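Local coordinates for protein major pollen allergen Pla l 1 (Plantago lanceolata, PDB 4Z8W) that is a secreted pollen allergen of the Ole e 1 family that can bind zinc, though what it does in the plant is not established, at residues 40-45 / 49-54; 55-58 / 62-65; 79-84 / 120-125; 90-93 / 97-100. One frame throughout, in Å; residues are numbered along the deposited sequence. Where two conformers were deposited one is given.

Contact 1: residues 40-45 / 49-54; sequences LDCKDD and VIYSIG. With ZN (zinc ion), chain B.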
loop_
_atom_site.group_PDB
_atom_site.type_symbol
_atom_site.label_atom_id
_atom_site.label_comp_id
_atom_site.label_asym_id
_atom_site.label_seq_id
_atom_site.Cartn_x
_atom_site.Cartn_y
_atom_site.Cartn_z
ATOM N N LEU A 40 6.306 4.189 1.969
ATOM C CA LEU A 40 6.323 4.043 3.470
ATOM C C LEU A 40 6.714 5.353 4.177
ATOM O O LEU A 40 7.742 5.963 3.845
ATOM C CB LEU A 40 7.250 2.880 3.882
ATOM C CG LEU A 40 7.508 2.851 5.435
ATOM C CD1 LEU A 40 6.238 2.456 6.198
ATOM C CD2 LEU A 40 8.688 1.970 5.875
ATOM N N ASP A 41 5.864 5.854 5.074
ATOM C CA ASP A 41 6.132 7.043 5.888
ATOM C C ASP A 41 5.911 6.703 7.338
ATOM O O ASP A 41 4.838 6.140 7.684
ATOM C CB ASP A 41 5.166 8.190 5.531
ATOM C CG ASP A 41 5.343 8.670 4.066
ATOM O OD1 ASP A 41 6.480 8.946 3.670
ATOM O OD2 ASP A 41 4.370 8.683 3.300
ATOM N N CYS A 42 6.891 7.034 8.181
ATOM C CA CYS A 42 6.817 6.781 9.647
ATOM C C CYS A 42 7.079 8.114 10.338
ATOM O O CYS A 42 8.030 8.846 9.983
ATOM C CB CYS A 42 7.893 5.804 10.140
ATOM S SG CYS A 42 7.977 4.181 9.375
ATOM N N LYS A 43 6.259 8.427 11.323
ATOM C CA LYS A 43 6.441 9.640 12.122
ATOM C C LYS A 43 7.300 9.387 13.335
ATOM O O LYS A 43 7.911 10.333 13.873
ATOM C CB LYS A 43 5.106 10.182 12.552
ATOM C CG LYS A 43 4.236 10.480 11.343
ATOM C CD LYS A 43 2.880 11.005 11.764
ATOM C CE LYS A 43 2.184 11.477 10.492
ATOM N NZ LYS A 43 0.773 11.850 10.777
ATOM N N ASP A 44 7.326 8.123 13.790
ATOM C CA ASP A 44 8.248 7.734 14.858
ATOM C C ASP A 44 7.988 8.613 16.049
ATOM O O ASP A 44 8.918 9.048 16.709
ATOM C CB ASP A 44 9.707 7.906 14.371
ATOM C CG ASP A 44 10.163 6.715 13.499
ATOM O OD1 ASP A 44 9.677 5.574 13.748
ATOM O OD2 ASP A 44 10.987 6.902 12.590
ATOM N N ASP A 45 6.706 8.857 16.282
ATOM C CA ASP A 45 6.178 9.595 17.406
ATOM C C ASP A 45 6.657 11.056 17.488
ATOM O O ASP A 45 6.680 11.623 18.578
ATOM C CB ASP A 45 6.386 8.832 18.734
ATOM C CG ASP A 45 5.508 7.600 18.806
ATOM O OD1 ASP A 45 4.208 7.710 18.867
ATOM O OD2 ASP A 45 6.147 6.521 18.795
ATOM N N VAL A 49 6.224 13.374 9.535
ATOM C CA VAL A 49 6.951 12.262 8.887
ATOM C C VAL A 49 8.447 12.455 9.035
ATOM O O VAL A 49 8.984 13.471 8.639
ATOM C CB VAL A 49 6.543 12.047 7.393
ATOM C CG1 VAL A 49 7.434 11.015 6.660
ATOM C CG2 VAL A 49 5.074 11.653 7.297
ATOM N N ILE A 50 9.161 11.484 9.586
ATOM C CA ILE A 50 10.603 11.682 9.653
ATOM C C ILE A 50 11.409 10.562 9.085
ATOM O O ILE A 50 12.609 10.650 9.066
ATOM C CB ILE A 50 11.111 12.102 11.048
ATOM C CG1 ILE A 50 10.805 11.045 12.098
ATOM C CG2 ILE A 50 10.503 13.444 11.456
ATOM C CD1 ILE A 50 11.430 11.386 13.439
ATOM N N TYR A 51 10.755 9.495 8.604
ATOM C CA TYR A 51 11.465 8.408 7.907
ATOM C C TYR A 51 10.514 7.973 6.818
ATOM O O TYR A 51 9.317 7.705 7.114
ATOM C CB TYR A 51 11.781 7.253 8.835
ATOM C CG TYR A 51 12.430 6.045 8.203
ATOM C CD1 TYR A 51 13.795 5.998 8.035
ATOM C CD2 TYR A 51 11.670 4.916 7.802
ATOM C CE1 TYR A 51 14.445 4.895 7.497
ATOM C CE2 TYR A 51 12.310 3.808 7.214
ATOM C CZ TYR A 51 13.709 3.820 7.059
ATOM O OH TYR A 51 14.401 2.735 6.513
ATOM N N SER A 52 11.035 7.928 5.595
ATOM C CA SER A 52 10.238 7.654 4.390
ATOM C C SER A 52 11.026 6.798 3.447
ATOM O O SER A 52 12.219 7.001 3.349
ATOM C CB SER A 52 9.924 8.945 3.648
ATOM O OG SER A 52 8.776 9.539 4.178
ATOM N N ILE A 53 10.374 5.845 2.789
ATOM C CA ILE A 53 11.020 5.023 1.747
ATOM C C ILE A 53 10.000 4.655 0.637
ATOM O O ILE A 53 8.847 4.320 0.936
ATOM C CB ILE A 53 11.769 3.827 2.284
ATOM C CG1 ILE A 53 11.934 2.775 1.194
ATOM C CG2 ILE A 53 11.135 3.281 3.513
ATOM C CD1 ILE A 53 12.043 1.397 1.744
ATOM N N GLY A 54 10.445 4.758 -0.626
ATOM C CA GLY A 54 9.611 4.559 -1.815
ATOM C C GLY A 54 10.053 3.311 -2.557
ATOM O O GLY A 54 11.149 2.857 -2.338
HETATM ZN ZN ZN B . 2.894 6.621 17.916
#
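A beta hairpin of strands 37-42 and 51-56 reaches its turn here, where Cys42 and Tyr51 form the hydrogen-bonded pair closest to the bend. Cys42 N gives a nearly straight bond to Tyr51 O (2.7 Å). In return, Cys42 O takes two donors, Tyr51 N at 3.1 Å and Ile50 N at 2.9 Å, and these two residues facing one are a classic beta bulge. Deeper in the antiparallel pair, Leu40 and Ile53 exchange backbone bonds in both directions. On the face shared by Leu40, Cys42, Tyr51 and Ile53, Leu40 sets its CD2 against Ile53 CG2 (3.6 Å) and, less tightly, against the rim of the Tyr51 ring. Cys42 SG also lies at that rim, 4.1 Å from Tyr51 CD2, and is joined to Cys74 in a disulfide that ties the hairpin to strand 74-80, its neighbour in the sheet. Across the other face the methyls of Val49 touch Asp41 CB; the approach of Ser52 OG to Asp41 OD1 is too short to trust. Within the bulge, Ile50 has CG1 lodged between backbone N and carbonyl carbon (chi1 61°), which lays it against Lys43 O (3.5 Å) and, at a slant, against Asp44 CB. Tyr51 stacks on His71, which with Glu72 also holds the Asp44 carboxylate, while Tyr51 OH bonds to Val68 N. Asp45 OD1 binds the zinc ion at 2.0 Å, and Asp73 supplies another ligand.

Contact 2: residues 55-58 / 62-65; sequences GETD and VYRL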
loop_
_atom_site.group_PDB
_atom_site.type_symbol
_atom_site.label_atom_id
_atom_site.label_comp_id
_atom_site.label_asym_id
_atom_site.label_seq_id
_atom_site.Cartn_x
_atom_site.Cartn_y
_atom_site.Cartn_z
ATOM N N GLY A 55 9.164 2.680 -3.329
ATOM C CA GLY A 55 9.536 1.557 -4.218
ATOM C C GLY A 55 8.369 1.277 -5.173
ATOM O O GLY A 55 7.274 1.906 -5.081
ATOM N N GLU A 56 8.597 0.322 -6.041
ATOM C CA GLU A 56 7.722 0.021 -7.136
ATOM C C GLU A 56 7.306 -1.398 -7.010
ATOM O O GLU A 56 8.019 -2.209 -6.429
ATOM C CB GLU A 56 8.486 0.224 -8.509
ATOM C CG GLU A 56 8.699 1.684 -8.812
ATOM C CD GLU A 56 8.713 1.980 -10.307
ATOM O OE1 GLU A 56 8.701 1.022 -11.139
ATOM O OE2 GLU A 56 8.714 3.186 -10.626
ATOM N N THR A 57 6.105 -1.722 -7.500
ATOM C CA THR A 57 5.674 -3.106 -7.440
ATOM C C THR A 57 6.273 -3.879 -8.620
ATOM O O THR A 57 6.630 -3.258 -9.611
ATOM C CB THR A 57 4.199 -3.288 -7.576
ATOM O OG1 THR A 57 3.723 -2.569 -8.744
ATOM C CG2 THR A 57 3.494 -2.735 -6.277
ATOM N N ASP A 58 6.299 -5.185 -8.504
ATOM C CA ASP A 58 6.860 -6.036 -9.546
ATOM C C ASP A 58 5.728 -6.683 -10.372
ATOM O O ASP A 58 4.519 -6.241 -10.325
ATOM C CB ASP A 58 7.761 -7.118 -8.871
ATOM C CG ASP A 58 6.982 -8.137 -8.121
ATOM O OD1 ASP A 58 5.728 -8.083 -8.119
ATOM O OD2 ASP A 58 7.620 -9.039 -7.508
ATOM N N VAL A 62 3.615 -6.814 -6.411
ATOM C CA VAL A 62 4.149 -6.910 -4.999
ATOM C C VAL A 62 5.266 -5.933 -4.817
ATOM O O VAL A 62 6.178 -5.861 -5.655
ATOM C CB VAL A 62 4.706 -8.326 -4.692
ATOM C CG1 VAL A 62 5.218 -8.442 -3.243
ATOM C CG2 VAL A 62 3.637 -9.384 -4.933
ATOM N N TYR A 63 5.232 -5.123 -3.746
ATOM C CA TYR A 63 6.392 -4.279 -3.501
ATOM C C TYR A 63 7.143 -4.895 -2.287
ATOM O O TYR A 63 6.580 -5.681 -1.539
ATOM C CB TYR A 63 6.044 -2.793 -3.191
ATOM C CG TYR A 63 4.945 -2.623 -2.086
ATOM C CD1 TYR A 63 5.278 -2.655 -0.694
ATOM C CD2 TYR A 63 3.613 -2.448 -2.449
ATOM C CE1 TYR A 63 4.286 -2.500 0.269
ATOM C CE2 TYR A 63 2.583 -2.291 -1.466
ATOM C CZ TYR A 63 2.930 -2.324 -0.137
ATOM O OH TYR A 63 1.970 -2.156 0.817
ATOM N N ARG A 64 8.376 -4.476 -2.045
ATOM C CA ARG A 64 9.141 -5.057 -0.911
ATOM C C ARG A 64 10.131 -3.990 -0.561
ATOM O O ARG A 64 11.137 -3.739 -1.255
ATOM C CB ARG A 64 9.757 -6.398 -1.304
ATOM C CG ARG A 64 10.700 -7.014 -0.322
ATOM C CD ARG A 64 11.166 -8.371 -0.839
ATOM N NE ARG A 64 12.237 -8.904 -0.023
ATOM C CZ ARG A 64 12.032 -9.747 0.988
ATOM N NH1 ARG A 64 10.786 -10.150 1.296
ATOM N NH2 ARG A 64 13.065 -10.182 1.699
ATOM N N LEU A 65 9.788 -3.251 0.490
ATOM C CA LEU A 65 10.566 -2.091 0.841
ATOM C C LEU A 65 11.558 -2.452 1.935
ATOM O O LEU A 65 11.158 -3.026 2.975
ATOM C CB LEU A 65 9.649 -0.978 1.288
ATOM C CG LEU A 65 8.410 -0.640 0.446
ATOM C CD1 LEU A 65 7.530 0.335 1.251
ATOM C CD2 LEU A 65 8.751 -0.037 -0.924
HETATM O O HOH W 1 9.376 -2.449 -3.891
#
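Val62 meets Asp58 through both of its backbone polar atoms, at the short connection that carries the chain from the sheet of strand 51-56 into the other sheet, that of strand 62-68. Val62 N donates to Asp58 OD1 at 3.0 Å, arriving from above the carboxylate plane, while Val62 O accepts from Asp58 N at 2.9 Å. The carboxylate can turn back this far because its CG sits between the backbone N and the carbonyl carbon (chi1 71°). The same OD1 accepts from Asp60 N, an Asx turn, so one oxygen braces the bend from within while gripping the start of the next strand. Val62 O has a further, weaker visitor in the CA-H of Thr57, with CA 3.3 Å away. The two side chains of Asp58 and Val62 run side by side, OD1 being 3.6 Å from Val62 CB.

Tyr63 follows, and its CD2 edge meets methyl CG2 of Thr57 at 3.8 Å, in the plane of the ring. Thr57 is held in place by its hydroxyl, which bonds to Met33 O and Ala36 N, and Tyr63 goes on to pack against Val15, Val38 and Val117 between the sheets. At Arg64 the backbones have parted enough for a water to stand between them, donating to Glu56 O and accepting from Arg64 N. Arg64 sends its guanidinium the other way, to a salt bridge with Glu12. Leu65 reaches back over the glycine, its CD2 lying 3.7 Å from both N and CA of Gly55.

Contact 3: residues 79-84 / 120-125; sequences VKSSRP and LSFRAK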
loop_
_atom_site.group_PDB
_atom_site.type_symbol
_atom_site.label_atom_id
_atom_site.label_comp_id
_atom_site.label_asym_id
_atom_site.label_seq_id
_atom_site.Cartn_x
_atom_site.Cartn_y
_atom_site.Cartn_z
ATOM N N VAL A 79 1.092 6.148 -4.424
ATOM C CA VAL A 79 1.436 7.535 -4.899
ATOM C C VAL A 79 1.124 7.606 -6.406
ATOM O O VAL A 79 0.280 8.426 -6.833
ATOM C CB VAL A 79 2.941 7.855 -4.725
ATOM C CG1 VAL A 79 3.227 9.289 -5.200
ATOM C CG2 VAL A 79 3.433 7.550 -3.289
ATOM N N LYS A 80 1.758 6.753 -7.205
ATOM C CA LYS A 80 1.508 6.747 -8.642
ATOM C C LYS A 80 1.105 5.408 -9.259
ATOM O O LYS A 80 1.751 4.348 -9.087
ATOM C CB LYS A 80 2.774 7.163 -9.451
ATOM C CG LYS A 80 3.401 8.525 -9.113
ATOM C CD LYS A 80 2.436 9.717 -9.304
ATOM C CE LYS A 80 3.256 11.027 -9.465
ATOM N NZ LYS A 80 2.295 12.201 -9.433
ATOM N N SER A 81 0.120 5.506 -10.144
ATOM C CA SER A 81 -0.312 4.378 -10.950
ATOM C C SER A 81 0.502 4.267 -12.260
ATOM O O SER A 81 0.871 5.310 -12.867
ATOM C CB SER A 81 -1.809 4.580 -11.281
ATOM O OG SER A 81 -2.239 3.509 -12.149
ATOM N N SER A 82 0.754 3.041 -12.721
ATOM C CA SER A 82 1.284 2.877 -14.069
ATOM C C SER A 82 0.190 2.692 -15.149
ATOM O O SER A 82 0.527 2.428 -16.297
ATOM C CB SER A 82 2.155 1.654 -14.129
ATOM O OG SER A 82 1.338 0.599 -13.724
ATOM N N ARG A 83 -1.091 2.830 -14.791
ATOM C CA ARG A 83 -2.203 2.637 -15.757
ATOM C C ARG A 83 -3.042 3.852 -15.773
ATOM O O ARG A 83 -3.749 4.144 -14.800
ATOM C CB ARG A 83 -3.065 1.459 -15.407
ATOM C CG ARG A 83 -2.408 0.156 -15.737
ATOM C CD ARG A 83 -3.334 -0.941 -15.255
ATOM N NE ARG A 83 -4.615 -0.881 -15.947
ATOM C CZ ARG A 83 -5.575 -1.804 -15.843
ATOM N NH1 ARG A 83 -5.420 -2.914 -15.100
ATOM N NH2 ARG A 83 -6.687 -1.634 -16.513
ATOM N N PRO A 84 -2.979 4.610 -16.889
ATOM C CA PRO A 84 -3.709 5.893 -16.833
ATOM C C PRO A 84 -5.235 5.628 -16.767
ATOM O O PRO A 84 -5.954 6.416 -16.171
ATOM C CB PRO A 84 -3.286 6.602 -18.142
ATOM C CG PRO A 84 -2.164 5.740 -18.750
ATOM C CD PRO A 84 -2.429 4.339 -18.242
ATOM N N LEU A 120 -3.632 -2.657 -1.379
ATOM C CA LEU A 120 -4.203 -1.366 -1.770
ATOM C C LEU A 120 -4.616 -1.463 -3.230
ATOM O O LEU A 120 -4.069 -2.273 -3.977
ATOM C CB LEU A 120 -3.133 -0.252 -1.657
ATOM C CG LEU A 120 -2.688 0.075 -0.220
ATOM C CD1 LEU A 120 -1.269 0.663 -0.225
ATOM C CD2 LEU A 120 -3.722 0.959 0.439
ATOM N N SER A 121 -5.551 -0.636 -3.647
ATOM C CA SER A 121 -5.909 -0.583 -5.048
ATOM C C SER A 121 -6.067 0.861 -5.586
ATOM O O SER A 121 -6.587 1.748 -4.927
ATOM C CB SER A 121 -7.233 -1.408 -5.284
ATOM O OG SER A 121 -8.303 -0.817 -4.510
ATOM N N PHE A 122 -5.632 1.068 -6.805
ATOM C CA PHE A 122 -6.161 2.140 -7.616
ATOM C C PHE A 122 -7.506 1.684 -8.257
ATOM O O PHE A 122 -7.811 0.505 -8.335
ATOM C CB PHE A 122 -5.158 2.404 -8.755
ATOM C CG PHE A 122 -3.888 3.084 -8.313
ATOM C CD1 PHE A 122 -3.917 4.418 -7.897
ATOM C CD2 PHE A 122 -2.684 2.375 -8.224
ATOM C CE1 PHE A 122 -2.760 5.067 -7.430
ATOM C CE2 PHE A 122 -1.505 3.029 -7.821
ATOM C CZ PHE A 122 -1.534 4.374 -7.457
ATOM N N ARG A 123 -8.271 2.637 -8.778
ATOM C CA ARG A 123 -9.618 2.325 -9.255
ATOM C C ARG A 123 -9.867 2.869 -10.664
ATOM O O ARG A 123 -9.424 3.930 -10.973
ATOM C CB ARG A 123 -10.649 2.794 -8.225
ATOM C CG ARG A 123 -12.113 2.427 -8.653
ATOM C CD ARG A 123 -13.066 2.827 -7.528
ATOM N NE ARG A 123 -13.135 4.249 -7.302
ATOM C CZ ARG A 123 -13.894 4.805 -6.358
ATOM N NH1 ARG A 123 -14.564 4.033 -5.481
ATOM N NH2 ARG A 123 -13.947 6.100 -6.257
ATOM N N ALA A 124 -10.468 2.042 -11.525
ATOM C CA ALA A 124 -10.848 2.419 -12.829
ATOM C C ALA A 124 -11.985 3.462 -12.836
ATOM O O ALA A 124 -12.667 3.687 -11.832
ATOM C CB ALA A 124 -11.190 1.175 -13.673
ATOM N N LYS A 125 -12.190 4.068 -13.996
ATOM C CA LYS A 125 -13.207 5.066 -14.193
ATOM C C LYS A 125 -14.515 4.398 -14.608
ATOM O O LYS A 125 -15.520 5.056 -14.651
ATOM C CB LYS A 125 -12.793 6.001 -15.356
ATOM C CG LYS A 125 -11.317 6.404 -15.313
ATOM C CD LYS A 125 -11.002 7.519 -16.301
ATOM C CE LYS A 125 -11.162 8.838 -15.602
ATOM N NZ LYS A 125 -10.591 9.863 -16.490
#
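With CG anti to its carbonyl carbon (chi1 -72°), Phe122 swings its ring off strand 114-123 and under Ser81, whose OG stands anti to the backbone N (chi1 177°). The contact joins the two sheets of the beta fold at the point where strand 74-80 gives way to a loop. Ser81 CB hangs over the middle of the Phe122 ring, 3.6 Å from the centroid and only 4° off the normal, a CH-pi contact of nearly ideal geometry. The far end of the ring slides beneath the peptide between Lys80 and Ser81: Phe122 CZ is 3.4 Å from Ser81 N and equally close to Lys80 C.

The hydroxyl of Ser81 is well used. It accepts from Arg83 N at 3.0 Å, an ST turn, and also bonds to Cys86 O, so the residue lying over the ring is fixed by the loop it starts. Val15, Leu78 and Ile89 pack against the Phe122 side chain, leaving it buried between the sheets. Next along the strand, Arg123 makes a salt bridge to Glu88, a zinc-binding residue whose side chain is about 6 Å from that of Phe122. Over the other end of the ring, Ser81 OG comes to 4.1 Å from Phe122 CD2.

Contact 4: residues 90-93 / 97-100; sequences PKLA and IQTS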
loop_
_atom_site.group_PDB
_atom_site.type_symbol
_atom_site.label_atom_id
_atom_site.label_comp_id
_atom_site.label_asym_id
_atom_site.label_seq_id
_atom_site.Cartn_x
_atom_site.Cartn_y
_atom_site.Cartn_z
ATOM N N PRO A 90 -9.308 5.980 -4.207
ATOM C CA PRO A 90 -10.650 6.065 -3.655
ATOM C C PRO A 90 -10.569 6.563 -2.198
ATOM O O PRO A 90 -9.949 5.901 -1.388
ATOM C CB PRO A 90 -11.138 4.605 -3.743
ATOM C CG PRO A 90 -9.878 3.775 -3.714
ATOM C CD PRO A 90 -8.909 4.606 -4.545
ATOM N N LYS A 91 -11.121 7.735 -1.867
ATOM C CA LYS A 91 -11.279 8.093 -0.445
ATOM C C LYS A 91 -12.356 7.215 0.220
ATOM O O LYS A 91 -13.354 6.896 -0.400
ATOM C CB LYS A 91 -11.671 9.541 -0.285
ATOM C CG LYS A 91 -10.456 10.438 -0.195
ATOM C CD LYS A 91 -10.832 11.900 -0.105
ATOM C CE LYS A 91 -9.762 12.764 -0.767
ATOM N NZ LYS A 91 -9.793 12.626 -2.250
ATOM N N LEU A 92 -12.138 6.846 1.474
ATOM C CA LEU A 92 -13.124 6.154 2.296
ATOM C C LEU A 92 -14.336 7.047 2.658
ATOM O O LEU A 92 -14.194 8.267 2.791
ATOM C CB LEU A 92 -12.449 5.677 3.588
ATOM C CG LEU A 92 -11.317 4.661 3.425
ATOM C CD1 LEU A 92 -10.641 4.407 4.774
ATOM C CD2 LEU A 92 -11.861 3.375 2.778
ATOM N N ALA A 93 -15.507 6.424 2.844
ATOM C CA ALA A 93 -16.711 7.111 3.355
ATOM C C ALA A 93 -16.438 8.105 4.500
ATOM O O ALA A 93 -17.048 9.164 4.528
ATOM C CB ALA A 93 -17.795 6.112 3.754
ATOM N N ILE A 97 -8.160 9.153 3.056
ATOM C CA ILE A 97 -7.464 8.258 2.156
ATOM C C ILE A 97 -7.077 6.977 2.920
ATOM O O ILE A 97 -6.645 7.049 4.059
ATOM C CB ILE A 97 -6.187 8.951 1.671
ATOM C CG1 ILE A 97 -6.533 10.249 0.910
ATOM C CG2 ILE A 97 -5.283 7.972 0.918
ATOM C CD1 ILE A 97 -6.614 10.090 -0.589
ATOM N N GLN A 98 -7.188 5.808 2.299
ATOM C CA GLN A 98 -6.808 4.545 2.986
ATOM C C GLN A 98 -5.290 4.243 2.873
ATOM O O GLN A 98 -4.723 4.300 1.781
ATOM C CB GLN A 98 -7.603 3.378 2.385
ATOM C CG GLN A 98 -7.420 1.995 3.023
ATOM C CD GLN A 98 -8.043 0.915 2.135
ATOM O OE1 GLN A 98 -9.127 1.116 1.576
ATOM N NE2 GLN A 98 -7.352 -0.216 1.974
ATOM N N THR A 99 -4.634 3.904 3.987
ATOM C CA THR A 99 -3.203 3.557 3.897
ATOM C C THR A 99 -3.128 2.191 4.570
ATOM O O THR A 99 -4.048 1.842 5.351
ATOM C CB THR A 99 -2.294 4.584 4.621
ATOM O OG1 THR A 99 -2.684 4.619 5.972
ATOM C CG2 THR A 99 -2.461 5.985 4.067
ATOM N N SER A 100 -2.050 1.431 4.293
ATOM C CA SER A 100 -1.829 0.162 4.954
ATOM C C SER A 100 -0.877 0.331 6.127
ATOM O O SER A 100 0.271 0.717 5.940
ATOM C CB SER A 100 -1.310 -0.918 3.973
ATOM O OG SER A 100 -2.388 -1.258 3.122
#
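The amide oxygen OE1 of Gln98 lies 3.7 Å from methyl CD2 of Leu92, a polar atom resting on an apolar one; no hydrogen bond crosses between the two segments. Both belong to the long irregular connection from strand 74-80 to strand 100-102, which doubles back on itself near the surface, so this is plain side-chain packing at the neck of a small loop. Leu92 and Gln98 cross at about a right angle. The fork of Leu92 sits against the base of Gln98, with CD1 at 4.0 Å from Gln98 CB, and the Gln98 chain then runs on extended to bring its amide beside the second methyl. Gln98 also touches Leu120 of strand 114-123, while Leu92 leans on Asn24.

The neighbouring pair is more exposed. Ile97 CB starts off pointing away from residues 90-93, but with CG1 anti to the carbonyl carbon (chi1 -61°) the tip comes back to Lys91. Ile97 also packs on Ile89. The aliphatic part of Lys91 bends in its outer half around that tip: Ile97 CD1 is 3.9 Å from Lys91 CG and 4.1 Å from Lys91 CE.

How the contacts relate
From the N terminus, contact 1 comes first and closes the hairpin turn at 46-48, next to the zinc ion. The same strand 51-56 runs straight on into contact 2, which closes residues 59-61 and sends the chain into the other sheet; the two meet where Leu65 packs on Leu40 and Ile53. Contact 3 spans much more chain, clasping everything from 85 to 119 and joining strand 74-80 to strand 114-123 across the sheets. Contact 4, around residues 94-96, is nested inside that span and touches contact 3 where Pro90 and Ser100 pack on residues 120-123. Contacts 1, 2 and 3 follow in series, and none of the four cross.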